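Local coordinates for N-acetylglucosamine-specific lectin (Saxidomus purpuratus, PDB 6A7T), which probably binds N-acetylated sugars such as N-acetylglucosamine through a C-type lectin domain that recognises carbohydrate without needing calcium, at residues G51-A54 / F55-K59; S80-T83 / A84-Y87. All coordinates share one frame; numbering follows the deposited sequence.

Interaction 1: G51-A54 / F55-K59; sequences GSKA and FCESK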
ATOM      1  N   GLY B  51     -18.120   5.783  18.230  1.00 12.65           N
ATOM      2  CA  GLY B  51     -17.726   6.861  19.101  1.00 13.49           C
ATOM      3  C   GLY B  51     -16.225   7.068  19.091  1.00 12.96           C
ATOM      4  O   GLY B  51     -15.717   8.198  19.324  1.00 14.79           O
ATOM      5  N   SER B  52     -15.483   5.960  18.913  1.00 13.32           N
ATOM      6  CA  SER B  52     -14.064   5.967  18.893  1.00 12.23           C
ATOM      7  C   SER B  52     -13.586   6.633  17.593  1.00 11.30           C
ATOM      8  O   SER B  52     -12.694   7.448  17.642  1.00 10.93           O
ATOM      9  CB  SER B  52     -13.486   4.575  19.004  1.00 11.48           C
ATOM     10  OG  SER B  52     -13.931   3.913  20.182  1.00 11.87           O
ATOM     11  N   LYS B  53     -14.251   6.312  16.490  1.00 13.22           N
ATOM     12  CA  LYS B  53     -13.952   6.977  15.195  1.00 13.41           C
ATOM     13  C   LYS B  53     -14.092   8.494  15.346  1.00 13.72           C
ATOM     14  O   LYS B  53     -13.176   9.272  15.005  1.00 13.25           O
ATOM     15  CB  LYS B  53     -14.858   6.450  14.100  1.00 14.77           C
ATOM     16  CG  LYS B  53     -14.612   7.094  12.728  1.00 15.70           C
ATOM     17  CD  LYS B  53     -15.513   6.486  11.683  1.00 18.62           C
ATOM     18  CE  LYS B  53     -15.417   7.227  10.360  1.00 20.47           C
ATOM     19  NZ  LYS B  53     -15.825   8.632  10.533  1.00 26.23           N
ATOM     20  N   ALA B  54     -15.234   8.923  15.909  1.00 15.58           N
ATOM     21  CA  ALA B  54     -15.442  10.384  16.160  1.00 16.08           C
ATOM     22  C   ALA B  54     -14.406  10.973  17.111  1.00 15.16           C
ATOM     23  O   ALA B  54     -13.999  12.113  16.934  1.00 17.36           O
ATOM     24  CB  ALA B  54     -16.838  10.617  16.689  1.00 17.09           C
ATOM     25  N   PHE B  55     -14.059  10.257  18.194  1.00 13.17           N
ATOM     26  CA  PHE B  55     -13.076  10.712  19.128  1.00 14.10           C
ATOM     27  C   PHE B  55     -11.752  11.002  18.401  1.00 14.72           C
ATOM     28  O   PHE B  55     -11.141  12.051  18.623  1.00 16.67           O
ATOM     29  CB  PHE B  55     -12.861   9.709  20.267  1.00 14.94           C
ATOM     30  CG  PHE B  55     -11.726  10.055  21.190  1.00 15.60           C
ATOM     31  CD1 PHE B  55     -11.795  11.140  22.077  1.00 15.86           C
ATOM     32  CD2 PHE B  55     -10.527   9.347  21.134  1.00 14.59           C
ATOM     33  CE1 PHE B  55     -10.721  11.460  22.886  1.00 16.84           C
ATOM     34  CE2 PHE B  55      -9.454   9.677  21.931  1.00 15.57           C
ATOM     35  CZ  PHE B  55      -9.549  10.735  22.814  1.00 16.68           C
ATOM     36  N   CYS B  56     -11.292  10.062  17.573  1.00 14.28           N
ATOM     37  CA  CYS B  56      -9.990  10.272  16.954  1.00 15.35           C
ATOM     38  C   CYS B  56     -10.073  11.503  16.023  1.00 16.08           C
ATOM     39  O   CYS B  56      -9.131  12.320  15.938  1.00 16.34           O
ATOM     40  CB  CYS B  56      -9.569   9.032  16.195  1.00 13.73           C
ATOM     41  SG  CYS B  56      -9.112   7.675  17.306  1.00 13.39           S
ATOM     42  N   GLU B  57     -11.206  11.642  15.356  1.00 17.63           N
ATOM     43  CA  GLU B  57     -11.429  12.858  14.481  1.00 20.18           C
ATOM     44  C   GLU B  57     -11.356  14.164  15.294  1.00 22.64           C
ATOM     45  O   GLU B  57     -10.771  15.157  14.828  1.00 21.55           O
ATOM     46  CB  GLU B  57     -12.740  12.721  13.730  1.00 20.91           C
ATOM     47  CG  GLU B  57     -12.723  11.648  12.650  1.00 24.09           C
ATOM     48  CD  GLU B  57     -14.095  11.180  12.174  1.00 25.44           C
ATOM     49  OE1 GLU B  57     -15.113  11.611  12.766  1.00 29.45           O
ATOM     50  OE2 GLU B  57     -14.168  10.336  11.262  1.00 26.45           O
ATOM     51  N   SER B  58     -11.845  14.141  16.544  1.00 21.03           N
ATOM     52  CA  SER B  58     -11.821  15.288  17.468  1.00 23.65           C
ATOM     53  C   SER B  58     -10.393  15.720  17.828  1.00 25.89           C
ATOM     54  O   SER B  58     -10.172  16.876  18.256  1.00 29.89           O
ATOM     55  CB  SER B  58     -12.646  14.978  18.710  1.00 22.70           C
ATOM     56  OG  SER B  58     -11.854  14.356  19.699  1.00 21.88           O
ATOM     57  N   LYS B  59      -9.399  14.828  17.639  1.00 23.42           N
ATOM     58  CA  LYS B  59      -7.984  15.096  17.921  1.00 24.23           C
ATOM     59  C   LYS B  59      -7.192  15.315  16.613  1.00 20.72           C
ATOM     60  O   LYS B  59      -5.954  15.257  16.603  1.00 22.48           O
ATOM     61  CB  LYS B  59      -7.404  13.926  18.714  1.00 26.59           C
ATOM     62  CG  LYS B  59      -8.154  13.591  19.987  1.00 27.77           C
ATOM     63  CD  LYS B  59      -8.148  14.714  20.997  1.00 31.23           C
ATOM     64  CE  LYS B  59      -8.540  14.232  22.374  1.00 35.34           C
ATOM     65  NZ  LYS B  59      -7.505  14.562  23.375  1.00 38.75           N
TER
HETATM   66  O   HOH W   1     -17.642   9.857  12.514  1.00 30.33           O
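G51 to S58 are linked by four successive i to i+4 backbone bonds of an alpha-helix. F55 N donates to G51 O (2.9 Å) and C56 N to S52 O (3.0 Å), while E57 N reaches K53 O at 3.1 Å. The last of the four, S58 N to A54 O, is 3.0 Å long and more bent than the one before it, 145° at the hydrogen. S58 OG turns back onto the chain and gives a 2.6 Å bond to a lone pair of F55 O. The F55 carbonyl thus accepts a side-chain hydroxyl, with a weak bond from K59 N besides.

K53 and E57, one turn apart, form a salt bridge. K53 stands with CG anti to its backbone N (chi1 180°) and runs extended as far as CE, then bends at chi4 (-61°) to bring NZ onto the carboxylate of E57. The two side chains cross obliquely, and K53 NZ meets E57 OE2 at 2.5 Å, a length so short that its exact value is doubtful. The lysine chain passes alongside that oxygen, CG and CE near it. A water accepts from K53 NZ (3.0 Å) and donates to E57 OE1. Lysine, water and both carboxylate oxygens thus form a closed ring, which would tend to restrict rotation of the carboxylate.

S52 and C56 are buried on the inner side, with F55 at their margin partly exposed. S52 OG bonds to the carbonyl of G48, F55 lies on L41 and C153 and makes a cation-pi contact with R47, and C56 is joined by a disulfide to C153. S52, K53 and C56 touch L63. Helix 49-58 is seated on strands 38-47, 62-63 and 149-155 of one antiparallel sheet, and covalently fastened to the last of them.

Interaction 2: S80-T83 / A84-Y87; sequences SGQT and AKHY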
ATOM      1  N   SER B  80       0.585  -5.426  24.889  1.00 14.30           N
ATOM      2  CA  SER B  80       0.992  -6.521  25.741  0.50 15.36           C
ATOM      3  C   SER B  80       1.703  -5.991  27.000  1.00 16.15           C
ATOM      4  O   SER B  80       1.882  -6.737  27.940  1.00 19.59           O
ATOM      5  CB  SER B  80       1.829  -7.508  24.966  0.50 14.84           C
ATOM      6  OG  SER B  80       3.035  -6.892  24.533  0.50 15.32           O
ATOM      7  N   GLY B  81       2.025  -4.705  27.037  1.00 15.14           N
ATOM      8  CA  GLY B  81       2.665  -4.041  28.195  1.00 16.76           C
ATOM      9  C   GLY B  81       1.686  -3.668  29.307  1.00 17.17           C
ATOM     10  O   GLY B  81       2.116  -3.197  30.317  1.00 18.75           O
ATOM     11  N   GLN B  82       0.378  -3.864  29.117  1.00 14.53           N
ATOM     12  CA  GLN B  82      -0.671  -3.601  30.142  1.00 13.61           C
ATOM     13  C   GLN B  82      -1.513  -4.880  30.218  1.00 12.89           C
ATOM     14  O   GLN B  82      -1.468  -5.673  29.297  1.00 15.31           O
ATOM     15  CB  GLN B  82      -1.491  -2.354  29.799  1.00 12.33           C
ATOM     16  CG  GLN B  82      -2.152  -2.414  28.409  1.00 12.41           C
ATOM     17  CD  GLN B  82      -3.448  -3.183  28.453  1.00 12.50           C
ATOM     18  OE1 GLN B  82      -4.338  -2.906  29.285  1.00 10.98           O
ATOM     19  NE2 GLN B  82      -3.608  -4.144  27.525  1.00 11.88           N
ATOM     20  N   THR B  83      -2.357  -5.047  31.253  1.00 14.15           N
ATOM     21  CA  THR B  83      -3.207  -6.206  31.350  1.00 15.33           C
ATOM     22  C   THR B  83      -4.648  -5.864  31.719  1.00 13.89           C
ATOM     23  O   THR B  83      -5.484  -6.751  31.676  1.00 15.97           O
ATOM     24  CB  THR B  83      -2.663  -7.247  32.334  1.00 19.47           C
ATOM     25  OG1 THR B  83      -2.523  -6.538  33.560  1.00 22.34           O
ATOM     26  CG2 THR B  83      -1.336  -7.834  31.921  1.00 20.35           C
ATOM     27  N   ALA B  84      -4.968  -4.585  31.873  1.00 11.48           N
ATOM     28  CA  ALA B  84      -6.327  -4.165  32.257  1.00 10.26           C
ATOM     29  C   ALA B  84      -7.314  -4.375  31.098  1.00  9.94           C
ATOM     30  O   ALA B  84      -8.460  -4.721  31.317  1.00 10.80           O
ATOM     31  CB  ALA B  84      -6.267  -2.763  32.714  1.00 10.25           C
ATOM     32  N   LYS B  85      -6.856  -4.080  29.860  1.00 10.19           N
ATOM     33  CA  LYS B  85      -7.709  -4.177  28.648  1.00 10.29           C
ATOM     34  C   LYS B  85      -7.319  -5.396  27.791  1.00  9.53           C
ATOM     35  O   LYS B  85      -6.126  -5.765  27.794  1.00  9.17           O
ATOM     36  CB  LYS B  85      -7.521  -2.882  27.844  1.00 10.35           C
ATOM     37  CG  LYS B  85      -7.924  -1.617  28.606  1.00 11.80           C
ATOM     38  CD  LYS B  85      -9.354  -1.614  29.080  1.00 12.65           C
ATOM     39  CE  LYS B  85      -9.962  -0.281  29.473  1.00 14.61           C
ATOM     40  NZ  LYS B  85      -9.202   0.430  30.507  1.00 16.54           N
ATOM     41  N   HIS B  86      -8.332  -6.015  27.156  1.00  8.89           N
ATOM     42  CA  HIS B  86      -8.070  -7.131  26.238  1.00 10.05           C
ATOM     43  C   HIS B  86      -8.560  -6.862  24.806  1.00  9.60           C
ATOM     44  O   HIS B  86      -8.422  -7.746  23.959  1.00  9.84           O
ATOM     45  CB  HIS B  86      -8.694  -8.438  26.745  1.00 11.83           C
ATOM     46  CG  HIS B  86     -10.164  -8.358  26.902  1.00 13.59           C
ATOM     47  ND1 HIS B  86     -10.764  -7.623  27.930  1.00 15.99           N
ATOM     48  CD2 HIS B  86     -11.185  -8.879  26.170  1.00 14.92           C
ATOM     49  CE1 HIS B  86     -12.072  -7.687  27.791  1.00 16.60           C
ATOM     50  NE2 HIS B  86     -12.358  -8.481  26.742  1.00 16.30           N
ATOM     51  N   TYR B  87      -9.044  -5.667  24.514  1.00  8.52           N
ATOM     52  CA  TYR B  87      -9.370  -5.267  23.084  1.00  8.90           C
ATOM     53  C   TYR B  87      -9.320  -3.747  22.964  1.00  8.15           C
ATOM     54  O   TYR B  87      -9.716  -3.039  23.869  1.00  6.63           O
ATOM     55  CB  TYR B  87     -10.727  -5.787  22.579  1.00  9.96           C
ATOM     56  CG  TYR B  87     -11.948  -5.261  23.284  1.00 12.14           C
ATOM     57  CD1 TYR B  87     -12.351  -5.863  24.456  1.00 15.00           C
ATOM     58  CD2 TYR B  87     -12.699  -4.207  22.789  1.00 14.43           C
ATOM     59  CE1 TYR B  87     -13.475  -5.432  25.126  1.00 17.02           C
ATOM     60  CE2 TYR B  87     -13.834  -3.773  23.452  1.00 16.20           C
ATOM     61  CZ  TYR B  87     -14.209  -4.380  24.635  1.00 17.21           C
ATOM     62  OH  TYR B  87     -15.304  -3.990  25.372  1.00 22.30           O
TER
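Q82 reaches forward along the loop with its carboxamide and grips the backbone of K85 at two points. K85 N donates to Q82 OE1 at 2.8 Å, nearly straight (165°) and on a lone pair of the amide oxygen. In return Q82 NE2 donates to K85 O at 3.0 Å; the acceptor lies in the plane of the glutamine amide, although the donor is tilted from the plane of the K85 carbonyl. Q82 NE2 also bonds to the carbonyl of L79, and these three bonds together hold the carboxamide and fix its rotation. Q82 OE1 also comes within 3.1 Å of A84 N, and K85 CB packs beside it.

Two bends place the group there: chi1 of 56° sets CG between the backbone N and the carbonyl carbon, and chi2 of 83° curls the chain toward K85. Farther out, Q82 touches W136 of strand 134-141, and K85 NZ forms a salt bridge with E44. The arrangement is a glutamine side chain bonded to the main chain three residues on, in the loop joining helix 69-80 to strand 87-95, on the surface of the C-type lectin fold and away from its sugar and calcium sites.

In the fold
Interactions 1 and 2 lie in series along the chain, with centres about 21 Å apart, and do not touch. Interaction 1 is partly buried and stays within one helix, whose inner side rests against the sheet of strands 38-47 and 149-155. Interaction 2 is a surface contact in the loop leading from helix 69-80 into strand 87-95 of the other sheet. Their chemistry differs accordingly: in 51-59 regular helical bonding is joined by a pair of charged side chains, whereas in 80-87, which lacks such repeats, a neutral amide bonds to the main chain. The K85 to E44 salt bridge links interaction 2 to strand 38-47, which F55 of interaction 1 also touches.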